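Fatty Acyl-Adenylate Ligase (Escherichia coli, PDB 3PBK) belongs to the ANL clan of AMP-binding enzymes and holds 5'-O-[(S)-(dodecanoyloxy)(hydroxy)phosphoryl]adenosine in its pocket. Local coordinates at residues A[20-25]-A[195-200]; A[75-80]-A[101-106]; A[191-196]-A[419-424]. All coordinates share one frame; numbering follows the deposited sequence.

In the fold
All three contacts are largely buried, though contact 1 has exposed residues, P20 and R198, at its border and contact 3 has R191. Contacts 1 and 3 share strand 193-196 and meet at E199, whose carboxylate completes a capping box with T196 in contact 1 and hydrogen-bonds S422 of contact 3. Contact 2 stands apart, its nearest atoms about 9 Å from contact 1 and about 7 Å from contact 3, inside a separate parallel sheet. Its chemistry is regular backbone pairing with aliphatic packing. Contact 1 instead relies on one histidine bonded to a helix start, and contact 3 on a single backbone bond and an arginine laid over a tyrosine beside the ligand pocket.

Contact 1 of 3, residues A[20-25]-A[195-200]; sequences PTLVDA and ITHREV
T21 and H197 face each other where the chain enters helices 22-29 and 197-211, their CA atoms 5.2 Å apart. H197 spans the gap: its ND1 accepts the backbone N-H of L22 at 3.1 Å, nearly straight at 163°, although the donor sits somewhat out of the ring plane. L22 is the first residue of its helix, and its amide has no acceptor in a preceding turn, so an imidazole nitrogen suits the place; since ND1 accepts, the ring proton is probably on NE2. With CG anti to the carbonyl carbon (chi1 -78°), the imidazole reaches T21 as well, whose CG2 makes a CH-pi contact over one face, 4.1 Å from the ring centroid. Further along, L22 CD1 packs on V200 CG1 at 3.8 Å, the side chains at about a right angle, and both also touch L237 of helix 229-241. Behind H197, E199 uses OE2 to bond S422 OG. Its OE1 accepts from T196 N, while T196 OG1 accepts from E199 N at 3.2 Å; these two reciprocal bonds form a capping box, the classic start of a helix, here at the turn from strand 193-196 into helix 197-211.

Contact 2 of 3, residues A[75-80]-A[101-106]; sequences RVALIA and VPLAIP
V101 is gripped by strand 75-79 through its backbone at both ends: its N donates to V76 O at 3.1 Å and its O accepts from L78 N. The ladder continues from L103 N to L78 O at 2.8 Å, then from A80 N to L103 O at 2.9 Å. V101, L78 and L103 each use both N and O, each bonded to two residues on the other strand, as in a parallel pair, while the strand axes diverge by 28°. P102 fits because the position without an N-H faces away from strand 75-79, on an outermost strand of this sheet. A CA-H...O contact from A77 to V101 O adds to the backbone set.

Aliphatic contacts fill in on both faces. On the face of A77, I79, V101 and L103, the small A77 CB receives L103 CD1 at 3.8 Å. I79 CG2, anti to its own N (CG1 having chi1 -72°), meets I105 CG2 at 3.9 Å. Helix 112-126 covers this side with W115, L119 and L122. Around L78 and P102, A80 CB touches P102 CB, and helix 84-95 supplies F86 and F90.

R75 lends its CB to V101 CG2, then bends away so that NE bonds to C126 O. With no polar side chain joining the strands, direction and register come from the backbone bonds, and apolar side chains, aliphatic between the strands and partly aromatic from the helices, pack both faces of this beta-alpha-beta unit.

Contact 3 of 3, residues A[191-196]-A[419-424]; sequences RGVIIT and SLMSGY
R191 lies over the ring of Y424, its CD 3.7 Å from the ring centroid and only 8° off the normal. The guanidinium follows at 20° to the ring plane and brings one of its faces to Y424 OH; NH1 is near that oxygen, but poorly angled for a hydrogen bond. The long aliphatic part of arginine suits an aromatic face, and its bend at chi3 (-47°) turns the charged end over the phenol. The opposite face of the ring is met by CE of M421, a selenomethionine, whereas V193 CG2 touches Y424 CE1 at 3.8 Å.

Between the two segments one backbone bond, I194 N to G423 O at 3.1 Å, goes with a single bridge of V193 and Y424. Beside it, Y424 CA makes a CA-H...O contact with G192 O. At the backbone angles of G423 a CB would be jammed against the carbonyl O of S422, so the place suits glycine. M421 CB rests on V193 CG1, at 3.8 Å, and on I195 CD1 next to it, and S422 OG, held by E199, lies against T196 CG2.

Farther out, polar ends are fixed by other residues. Y424 OH bonds to E340, and R191 NH2 to S184 O. G192 and F425 pair through their backbones, extending the link beyond G423.

The side chain of V193 is about 7 Å from the bound 5'-O-[(S)-(dodecanoyloxy)(hydroxy)phosphoryl]adenosine. By sequence, strand 193-196 follows the Ser/Thr/Gly-rich loop of AMP-binding enzymes, and 419-424 resembles their conserved Gly-Tyr segment, so the arrangement is consistent with a place close beside the ANL ligand site.

Contact 1 of 3, residues A[20-25]-A[195-200]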
loop_
_atom_site.group_PDB
_atom_site.type_symbol
_atom_site.label_atom_id
_atom_site.label_comp_id
_atom_site.label_asym_id
_atom_site.label_seq_id
_atom_site.Cartn_x
_atom_site.Cartn_y
_atom_site.Cartn_z
ATOM N N PRO A 20 -20.589 -3.384 -13.417
ATOM C CA PRO A 20 -20.064 -2.300 -14.252
ATOM C C PRO A 20 -19.530 -1.142 -13.418
ATOM O O PRO A 20 -18.529 -0.523 -13.779
ATOM C CB PRO A 20 -21.303 -1.821 -15.022
ATOM C CG PRO A 20 -22.336 -2.897 -14.837
ATOM C CD PRO A 20 -22.053 -3.503 -13.524
ATOM N N THR A 21 -20.196 -0.868 -12.306
ATOM C CA THR A 21 -20.010 0.375 -11.582
ATOM C C THR A 21 -20.063 0.120 -10.098
ATOM O O THR A 21 -20.809 -0.744 -9.658
ATOM C CB THR A 21 -21.140 1.339 -11.940
ATOM O OG1 THR A 21 -20.755 2.121 -13.079
ATOM C CG2 THR A 21 -21.469 2.249 -10.773
ATOM N N LEU A 22 -19.279 0.867 -9.323
ATOM C CA LEU A 22 -19.238 0.691 -7.861
ATOM C C LEU A 22 -20.610 0.849 -7.224
ATOM O O LEU A 22 -20.926 0.199 -6.232
ATOM C CB LEU A 22 -18.255 1.672 -7.210
ATOM C CG LEU A 22 -16.781 1.272 -7.156
ATOM C CD1 LEU A 22 -15.904 2.484 -6.909
ATOM C CD2 LEU A 22 -16.561 0.230 -6.098
ATOM N N VAL A 23 -21.420 1.727 -7.795
ATOM C CA VAL A 23 -22.776 1.921 -7.317
ATOM C C VAL A 23 -23.611 0.668 -7.599
ATOM O O VAL A 23 -24.334 0.186 -6.726
ATOM C CB VAL A 23 -23.414 3.169 -7.937
ATOM C CG1 VAL A 23 -24.932 3.133 -7.764
ATOM C CG2 VAL A 23 -22.809 4.420 -7.315
ATOM N N ASP A 24 -23.500 0.127 -8.806
ATOM C CA ASP A 24 -24.079 -1.181 -9.070
ATOM C C ASP A 24 -23.615 -2.171 -8.014
ATOM O O ASP A 24 -24.418 -2.829 -7.371
ATOM C CB ASP A 24 -23.664 -1.679 -10.447
ATOM C CG ASP A 24 -24.329 -0.912 -11.562
ATOM O OD1 ASP A 24 -25.532 -0.603 -11.422
ATOM O OD2 ASP A 24 -23.656 -0.618 -12.577
ATOM N N ALA A 25 -22.310 -2.271 -7.834
ATOM C CA ALA A 25 -21.764 -3.190 -6.853
ATOM C C ALA A 25 -22.476 -3.050 -5.501
ATOM O O ALA A 25 -23.014 -4.023 -4.974
ATOM C CB ALA A 25 -20.261 -2.985 -6.709
ATOM N N ILE A 195 -8.817 6.657 -11.432
ATOM C CA ILE A 195 -9.401 5.333 -11.470
ATOM C C ILE A 195 -10.858 5.456 -11.912
ATOM O O ILE A 195 -11.663 6.067 -11.214
ATOM C CB ILE A 195 -9.262 4.620 -10.088
ATOM C CG1 ILE A 195 -7.790 4.365 -9.763
ATOM C CG2 ILE A 195 -10.008 3.305 -10.068
ATOM C CD1 ILE A 195 -7.044 3.572 -10.828
ATOM N N THR A 196 -11.192 4.911 -13.080
ATOM C CA THR A 196 -12.584 4.915 -13.542
ATOM C C THR A 196 -13.357 3.777 -12.897
ATOM O O THR A 196 -12.772 2.868 -12.317
ATOM C CB THR A 196 -12.711 4.820 -15.089
ATOM O OG1 THR A 196 -12.430 3.485 -15.547
ATOM C CG2 THR A 196 -11.778 5.811 -15.767
ATOM N N HIS A 197 -14.676 3.817 -12.982
ATOM C CA HIS A 197 -15.450 2.695 -12.475
ATOM C C HIS A 197 -15.024 1.393 -13.140
ATOM O O HIS A 197 -14.877 0.374 -12.474
ATOM C CB HIS A 197 -16.938 2.918 -12.681
ATOM C CG HIS A 197 -17.544 3.845 -11.683
ATOM N ND1 HIS A 197 -17.931 3.432 -10.429
ATOM C CD2 HIS A 197 -17.831 5.168 -11.752
ATOM C CE1 HIS A 197 -18.431 4.459 -9.767
ATOM N NE2 HIS A 197 -18.383 5.525 -10.547
ATOM N N ARG A 198 -14.816 1.430 -14.453
ATOM C CA ARG A 198 -14.474 0.219 -15.193
ATOM C C ARG A 198 -13.181 -0.395 -14.689
ATOM O O ARG A 198 -13.079 -1.614 -14.537
ATOM C CB ARG A 198 -14.344 0.484 -16.688
ATOM C CG ARG A 198 -14.075 -0.787 -17.474
ATOM C CD ARG A 198 -13.560 -0.491 -18.854
ATOM N NE ARG A 198 -12.101 -0.519 -18.916
ATOM C CZ ARG A 198 -11.324 0.557 -19.056
ATOM N NH1 ARG A 198 -11.850 1.787 -19.137
ATOM N NH2 ARG A 198 -10.004 0.401 -19.111
ATOM N N GLU A 199 -12.200 0.460 -14.436
ATOM C CA GLU A 199 -10.894 0.015 -13.992
ATOM C C GLU A 199 -10.943 -0.579 -12.587
ATOM O O GLU A 199 -10.466 -1.691 -12.362
ATOM C CB GLU A 199 -9.899 1.169 -14.090
ATOM C CG GLU A 199 -9.640 1.568 -15.540
ATOM C CD GLU A 199 -9.180 3.010 -15.717
ATOM O OE1 GLU A 199 -8.790 3.656 -14.716
ATOM O OE2 GLU A 199 -9.211 3.496 -16.868
ATOM N N VAL A 200 -11.528 0.139 -11.638
ATOM C CA VAL A 200 -11.575 -0.386 -10.279
ATOM C C VAL A 200 -12.401 -1.675 -10.239
ATOM O O VAL A 200 -12.163 -2.549 -9.407
ATOM C CB VAL A 200 -12.110 0.645 -9.253
ATOM C CG1 VAL A 200 -13.617 0.708 -9.307
ATOM C CG2 VAL A 200 -11.656 0.291 -7.844
#

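Contact 2 of 3, residues A[75-80]-A[101-106]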
loop_
_atom_site.group_PDB
_atom_site.type_symbol
_atom_site.label_atom_id
_atom_site.label_comp_id
_atom_site.label_asym_id
_atom_site.label_seq_id
_atom_site.Cartn_x
_atom_site.Cartn_y
_atom_site.Cartn_z
ATOM N N ARG A 75 -14.326 17.222 -7.798
ATOM C CA ARG A 75 -13.641 16.428 -6.782
ATOM C C ARG A 75 -13.993 16.804 -5.336
ATOM O O ARG A 75 -14.177 17.978 -4.997
ATOM C CB ARG A 75 -12.133 16.447 -7.031
ATOM C CG ARG A 75 -11.781 15.610 -8.236
ATOM C CD ARG A 75 -10.792 16.271 -9.172
ATOM N NE ARG A 75 -11.145 17.648 -9.506
ATOM C CZ ARG A 75 -11.963 18.006 -10.489
ATOM N NH1 ARG A 75 -12.533 17.083 -11.247
ATOM N NH2 ARG A 75 -12.218 19.293 -10.701
ATOM N N VAL A 76 -14.108 15.784 -4.496
ATOM C CA VAL A 76 -14.352 15.979 -3.076
ATOM C C VAL A 76 -13.283 15.266 -2.260
ATOM O O VAL A 76 -13.264 14.042 -2.208
ATOM C CB VAL A 76 -15.728 15.435 -2.653
ATOM C CG1 VAL A 76 -15.953 15.678 -1.173
ATOM C CG2 VAL A 76 -16.830 16.070 -3.477
ATOM N N ALA A 77 -12.399 16.035 -1.629
ATOM C CA ALA A 77 -11.387 15.489 -0.726
ATOM C C ALA A 77 -11.990 14.929 0.558
ATOM O O ALA A 77 -12.757 15.598 1.243
ATOM C CB ALA A 77 -10.366 16.541 -0.389
ATOM N N LEU A 78 -11.629 13.695 0.879
ATOM C CA LEU A 78 -12.052 13.073 2.120
ATOM C C LEU A 78 -10.838 12.854 3.000
ATOM O O LEU A 78 -9.788 12.423 2.516
ATOM C CB LEU A 78 -12.726 11.740 1.833
ATOM C CG LEU A 78 -13.891 11.885 0.865
ATOM C CD1 LEU A 78 -14.521 10.551 0.627
ATOM C CD2 LEU A 78 -14.914 12.853 1.410
ATOM N N ILE A 79 -10.977 13.180 4.284
ATOM C CA ILE A 79 -9.969 12.820 5.283
ATOM C C ILE A 79 -10.189 11.371 5.694
ATOM O O ILE A 79 -11.110 11.051 6.458
ATOM C CB ILE A 79 -10.002 13.744 6.509
ATOM C CG1 ILE A 79 -9.441 15.117 6.140
ATOM C CG2 ILE A 79 -9.174 13.152 7.637
ATOM C CD1 ILE A 79 -7.943 15.107 5.847
ATOM N N ALA A 80 -9.336 10.500 5.167
ATOM C CA ALA A 80 -9.602 9.073 5.183
ATOM C C ALA A 80 -9.291 8.397 6.514
ATOM O O ALA A 80 -8.281 7.711 6.658
ATOM C CB ALA A 80 -8.864 8.387 4.049
ATOM N N VAL A 101 -11.511 11.740 -3.402
ATOM C CA VAL A 101 -10.060 11.885 -3.315
ATOM C C VAL A 101 -9.640 11.653 -1.865
ATOM O O VAL A 101 -9.637 12.591 -1.074
ATOM C CB VAL A 101 -9.589 13.302 -3.762
ATOM C CG1 VAL A 101 -8.091 13.370 -3.829
ATOM C CG2 VAL A 101 -10.161 13.674 -5.114
ATOM N N PRO A 102 -9.315 10.397 -1.495
ATOM C CA PRO A 102 -8.941 10.102 -0.104
ATOM C C PRO A 102 -7.564 10.642 0.263
ATOM O O PRO A 102 -6.583 10.383 -0.446
ATOM C CB PRO A 102 -8.938 8.575 -0.060
ATOM C CG PRO A 102 -9.787 8.157 -1.229
ATOM C CD PRO A 102 -9.516 9.169 -2.280
ATOM N N LEU A 103 -7.507 11.392 1.363
ATOM C CA LEU A 103 -6.272 11.998 1.853
ATOM C C LEU A 103 -5.898 11.425 3.213
ATOM O O LEU A 103 -6.778 11.059 3.995
ATOM C CB LEU A 103 -6.458 13.506 1.983
ATOM C CG LEU A 103 -6.852 14.238 0.702
ATOM C CD1 LEU A 103 -6.933 15.732 0.920
ATOM C CD2 LEU A 103 -5.844 13.920 -0.383
ATOM N N ALA A 104 -4.602 11.359 3.505
ATOM C CA ALA A 104 -4.139 10.821 4.785
ATOM C C ALA A 104 -4.157 11.875 5.880
ATOM O O ALA A 104 -3.854 13.037 5.628
ATOM C CB ALA A 104 -2.746 10.239 4.646
ATOM N N ILE A 105 -4.516 11.470 7.096
ATOM C CA ILE A 105 -4.426 12.353 8.259
ATOM C C ILE A 105 -2.979 12.818 8.465
ATOM O O ILE A 105 -2.077 12.390 7.743
ATOM C CB ILE A 105 -4.879 11.631 9.527
ATOM C CG1 ILE A 105 -3.976 10.424 9.779
ATOM C CG2 ILE A 105 -6.323 11.205 9.410
ATOM C CD1 ILE A 105 -4.555 9.414 10.736
ATOM N N PRO A 106 -2.748 13.716 9.436
ATOM C CA PRO A 106 -1.356 14.079 9.745
ATOM C C PRO A 106 -0.567 12.926 10.381
ATOM O O PRO A 106 -1.101 12.220 11.245
ATOM C CB PRO A 106 -1.513 15.237 10.735
ATOM C CG PRO A 106 -2.851 15.823 10.410
ATOM C CD PRO A 106 -3.715 14.664 10.017
#

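Contact 3 of 3, residues A[191-196]-A[419-424]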
loop_
_atom_site.group_PDB
_atom_site.type_symbol
_atom_site.label_atom_id
_atom_site.label_comp_id
_atom_site.label_asym_id
_atom_site.label_seq_id
_atom_site.Cartn_x
_atom_site.Cartn_y
_atom_site.Cartn_z
ATOM N N ARG A 191 1.147 13.436 -7.621
ATOM C CA ARG A 191 0.555 12.767 -8.770
ATOM C C ARG A 191 -0.736 12.079 -8.374
ATOM O O ARG A 191 -0.802 11.423 -7.337
ATOM C CB ARG A 191 1.525 11.749 -9.363
ATOM C CG ARG A 191 2.609 12.352 -10.225
ATOM C CD ARG A 191 3.450 11.265 -10.862
ATOM N NE ARG A 191 3.843 10.257 -9.875
ATOM C CZ ARG A 191 4.652 9.227 -10.130
ATOM N NH1 ARG A 191 5.153 9.071 -11.358
ATOM N NH2 ARG A 191 4.963 8.353 -9.166
ATOM N N GLY A 192 -1.764 12.221 -9.200
ATOM C CA GLY A 192 -3.040 11.597 -8.904
ATOM C C GLY A 192 -3.409 10.491 -9.876
ATOM O O GLY A 192 -3.593 10.748 -11.063
ATOM N N VAL A 193 -3.516 9.260 -9.380
ATOM C CA VAL A 193 -3.915 8.139 -10.220
ATOM C C VAL A 193 -5.411 8.263 -10.481
ATOM O O VAL A 193 -6.189 8.345 -9.542
ATOM C CB VAL A 193 -3.570 6.770 -9.563
ATOM C CG1 VAL A 193 -4.043 5.629 -10.425
ATOM C CG2 VAL A 193 -2.078 6.639 -9.342
ATOM N N ILE A 194 -5.814 8.329 -11.749
ATOM C CA ILE A 194 -7.241 8.354 -12.089
ATOM C C ILE A 194 -7.761 6.939 -12.174
ATOM O O ILE A 194 -7.219 6.107 -12.898
ATOM C CB ILE A 194 -7.537 9.041 -13.440
ATOM C CG1 ILE A 194 -7.212 10.531 -13.361
ATOM C CG2 ILE A 194 -8.991 8.831 -13.832
ATOM C CD1 ILE A 194 -7.116 11.192 -14.702
ATOM N N ILE A 195 -8.817 6.657 -11.432
ATOM C CA ILE A 195 -9.401 5.333 -11.470
ATOM C C ILE A 195 -10.858 5.456 -11.912
ATOM O O ILE A 195 -11.663 6.067 -11.214
ATOM C CB ILE A 195 -9.262 4.620 -10.088
ATOM C CG1 ILE A 195 -7.790 4.365 -9.763
ATOM C CG2 ILE A 195 -10.008 3.305 -10.068
ATOM C CD1 ILE A 195 -7.044 3.572 -10.828
ATOM N N THR A 196 -11.192 4.911 -13.080
ATOM C CA THR A 196 -12.584 4.915 -13.542
ATOM C C THR A 196 -13.357 3.777 -12.897
ATOM O O THR A 196 -12.772 2.868 -12.317
ATOM C CB THR A 196 -12.711 4.820 -15.089
ATOM O OG1 THR A 196 -12.430 3.485 -15.547
ATOM C CG2 THR A 196 -11.778 5.811 -15.767
ATOM N N SER A 419 -7.557 -3.231 -15.605
ATOM C CA SER A 419 -7.310 -2.559 -14.338
ATOM C C SER A 419 -6.456 -1.309 -14.495
ATOM O O SER A 419 -6.535 -0.401 -13.683
ATOM C CB SER A 419 -6.638 -3.516 -13.361
ATOM O OG SER A 419 -7.495 -4.602 -13.061
ATOM N N LEU A 420 -5.640 -1.264 -15.541
ATOM C CA LEU A 420 -4.722 -0.150 -15.748
ATOM C C LEU A 420 -5.436 1.189 -15.619
ATOM O O LEU A 420 -6.564 1.346 -16.096
ATOM C CB LEU A 420 -4.093 -0.245 -17.129
ATOM C CG LEU A 420 -2.625 0.147 -17.260
ATOM C CD1 LEU A 420 -2.364 0.701 -18.643
ATOM C CD2 LEU A 420 -2.259 1.162 -16.216
HETATM N N MSE A 421 -4.768 2.155 -14.992
HETATM C CA MSE A 421 -5.324 3.484 -14.808
HETATM C C MSE A 421 -5.493 4.177 -16.144
HETATM O O MSE A 421 -5.186 3.611 -17.195
HETATM C CB MSE A 421 -4.398 4.319 -13.949
HETATM C CG MSE A 421 -3.090 4.632 -14.631
HETATM SE SE MSE A 421 -2.005 5.921 -13.635
HETATM C CE MSE A 421 -0.469 5.996 -14.844
ATOM N N SER A 422 -5.981 5.410 -16.103
ATOM C CA SER A 422 -6.172 6.182 -17.318
ATOM C C SER A 422 -4.986 7.103 -17.503
ATOM O O SER A 422 -4.682 7.542 -18.616
ATOM C CB SER A 422 -7.467 6.976 -17.235
ATOM O OG SER A 422 -8.573 6.115 -16.992
ATOM N N GLY A 423 -4.311 7.363 -16.388
ATOM C CA GLY A 423 -3.158 8.240 -16.336
ATOM C C GLY A 423 -3.216 9.070 -15.069
ATOM O O GLY A 423 -4.124 8.916 -14.259
ATOM N N TYR A 424 -2.239 9.949 -14.893
ATOM C CA TYR A 424 -2.221 10.842 -13.742
ATOM C C TYR A 424 -3.091 12.041 -14.025
ATOM O O TYR A 424 -3.024 12.620 -15.103
ATOM C CB TYR A 424 -0.793 11.291 -13.393
ATOM C CG TYR A 424 0.099 10.164 -12.933
ATOM C CD1 TYR A 424 -0.165 9.482 -11.754
ATOM C CD2 TYR A 424 1.200 9.775 -13.685
ATOM C CE1 TYR A 424 0.646 8.441 -11.340
ATOM C CE2 TYR A 424 2.017 8.737 -13.276
ATOM C CZ TYR A 424 1.734 8.075 -12.108
ATOM O OH TYR A 424 2.541 7.047 -11.711
#